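Local coordinates for PfkB family carbohydrate kinase (Listeria grayi DSM 20601, PDB 4GM6), which probably phosphorylates a carbohydrate substrate, as a kinase of the PfkB family, at residues 57-62 with 153-158. Residues are numbered along the deposited sequence; the frame is centred on the assembly and turned at random.
Sequences GAEANV and VLHVSG
Val62 lies over one face of the His155 ring. Val62 CG1 makes a CH-pi contact 4.2 Å from the centroid of the His155 ring, offset toward the rim on the CD2 side. The other methyl, Val62 CG2, comes within 3.9 Å of His155 NE2. Glu59 CG approaches the same ring obliquely, 4.2 Å from His155 CD2. His155 CG is anti to the backbone N (chi1 177°), which sets the ring beside Val62. The ring nitrogen ND1 is hydrogen-bonded to Ser186 on the neighbouring strand, which helps fix the ring's rotation.

The second flat group is the Glu59 carboxylate. Ser157 OG donates to Glu59 OE2 at 2.7 Å and meets it from well above the carboxylate plane, 68° out of it. Ser157 N adds a weak bond to Glu59 OE2, 3.1 Å long. A bend at chi2 (94°) brings the Glu59 carboxylate up to Ser157. Val156 CG2 packs 3.9 Å from Glu59 OE2. Thr160 OG1 also hydrogen-bonds to Glu59 OE2, so three groups grip one buried oxygen. Ser157 OG in turn caps Ile159 N at the start of helix 158-163.

The contact is buried near the centre of the chain. It joins the first turn of helix 58-68 to the C-terminal end of strand 153-157 in the large central sheet. Val62 and His155 both touch Thr296 on helix 291-304. Asn61 ND2 bonds to Asp293, which ends a GGGD sequence. In PfkB kinases the corresponding motif forms the anion hole and carries the catalytic base, so the contact probably lies beside the active site of a ribokinase-like fold.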
loop_
_atom_site.group_PDB
_atom_site.type_symbol
_atom_site.label_atom_id
_atom_site.label_comp_id
_atom_site.label_asym_id
_atom_site.label_seq_id
_atom_site.Cartn_x
_atom_site.Cartn_y
_atom_site.Cartn_z
ATOM N N GLY C 57 -2.214 -18.541 -17.555
ATOM C CA GLY C 57 -2.218 -19.903 -18.064
ATOM C C GLY C 57 -1.631 -19.798 -19.457
ATOM O O GLY C 57 -2.058 -18.948 -20.228
ATOM N N ALA C 58 -0.642 -20.635 -19.775
ATOM C CA ALA C 58 0.054 -20.528 -21.067
ATOM C C ALA C 58 -0.914 -20.302 -22.219
ATOM O O ALA C 58 -0.789 -19.326 -22.971
ATOM C CB ALA C 58 0.923 -21.754 -21.328
ATOM N N GLU C 59 -1.877 -21.206 -22.370
ATOM C CA GLU C 59 -2.793 -21.129 -23.514
ATOM C C GLU C 59 -3.765 -19.952 -23.372
ATOM O O GLU C 59 -4.020 -19.217 -24.327
ATOM C CB GLU C 59 -3.551 -22.453 -23.700
ATOM C CG GLU C 59 -2.646 -23.633 -24.025
ATOM C CD GLU C 59 -2.238 -24.427 -22.793
ATOM O OE1 GLU C 59 -2.295 -23.867 -21.678
ATOM O OE2 GLU C 59 -1.881 -25.624 -22.933
ATOM N N ALA C 60 -4.302 -19.783 -22.171
ATOM C CA ALA C 60 -5.143 -18.620 -21.861
ATOM C C ALA C 60 -4.441 -17.288 -22.142
ATOM O O ALA C 60 -5.068 -16.333 -22.612
ATOM C CB ALA C 60 -5.581 -18.664 -20.412
ATOM N N ASN C 61 -3.148 -17.219 -21.841
ATOM C CA ASN C 61 -2.392 -16.001 -22.104
ATOM C C ASN C 61 -2.293 -15.803 -23.613
ATOM O O ASN C 61 -2.465 -14.691 -24.127
ATOM C CB ASN C 61 -0.986 -16.078 -21.512
ATOM C CG ASN C 61 -0.984 -16.162 -20.003
ATOM O OD1 ASN C 61 -1.981 -15.872 -19.344
ATOM N ND2 ASN C 61 0.150 -16.575 -19.445
ATOM N N VAL C 62 -2.023 -16.893 -24.331
ATOM C CA VAL C 62 -1.960 -16.794 -25.767
ATOM C C VAL C 62 -3.282 -16.268 -26.313
ATOM O O VAL C 62 -3.292 -15.415 -27.205
ATOM C CB VAL C 62 -1.538 -18.120 -26.430
ATOM C CG1 VAL C 62 -1.855 -18.094 -27.922
ATOM C CG2 VAL C 62 -0.050 -18.340 -26.197
ATOM N N VAL C 153 -6.912 -21.661 -36.655
ATOM C CA VAL C 153 -5.834 -22.308 -35.920
ATOM C C VAL C 153 -6.297 -22.873 -34.575
ATOM O O VAL C 153 -7.129 -22.279 -33.884
ATOM C CB VAL C 153 -4.637 -21.355 -35.693
ATOM C CG1 VAL C 153 -3.674 -21.942 -34.672
ATOM C CG2 VAL C 153 -3.913 -21.068 -37.004
ATOM N N LEU C 154 -5.702 -23.995 -34.208
ATOM C CA LEU C 154 -5.865 -24.571 -32.899
ATOM C C LEU C 154 -4.531 -24.560 -32.213
ATOM O O LEU C 154 -3.528 -25.014 -32.754
ATOM C CB LEU C 154 -6.360 -26.005 -32.977
ATOM C CG LEU C 154 -6.357 -26.700 -31.624
ATOM C CD1 LEU C 154 -7.388 -27.757 -31.551
ATOM C CD2 LEU C 154 -5.003 -27.236 -31.251
ATOM N N HIS C 155 -4.529 -24.027 -31.004
ATOM C CA HIS C 155 -3.297 -23.916 -30.237
ATOM C C HIS C 155 -3.377 -24.672 -28.912
ATOM O O HIS C 155 -4.382 -24.595 -28.199
ATOM C CB HIS C 155 -2.972 -22.442 -29.938
ATOM C CG HIS C 155 -1.752 -22.262 -29.085
ATOM N ND1 HIS C 155 -0.474 -22.280 -29.605
ATOM C CD2 HIS C 155 -1.612 -22.093 -27.747
ATOM C CE1 HIS C 155 0.400 -22.121 -28.625
ATOM N NE2 HIS C 155 -0.264 -22.017 -27.487
ATOM N N VAL C 156 -2.303 -25.383 -28.581
ATOM C CA VAL C 156 -2.200 -26.063 -27.295
ATOM C C VAL C 156 -0.734 -26.201 -26.878
ATOM O O VAL C 156 0.180 -25.958 -27.690
ATOM C CB VAL C 156 -2.938 -27.421 -27.282
ATOM C CG1 VAL C 156 -2.254 -28.440 -28.196
ATOM C CG2 VAL C 156 -3.059 -27.933 -25.849
ATOM N N SER C 157 -0.510 -26.522 -25.597
ATOM C CA SER C 157 0.849 -26.631 -25.080
ATOM C C SER C 157 1.081 -27.950 -24.351
ATOM O O SER C 157 0.129 -28.657 -23.991
ATOM C CB SER C 157 1.165 -25.458 -24.142
ATOM O OG SER C 157 0.813 -25.752 -22.798
ATOM N N GLY C 158 2.357 -28.269 -24.137
ATOM C CA GLY C 158 2.741 -29.462 -23.391
ATOM C C GLY C 158 2.305 -29.461 -21.935
ATOM O O GLY C 158 2.380 -30.486 -21.259
#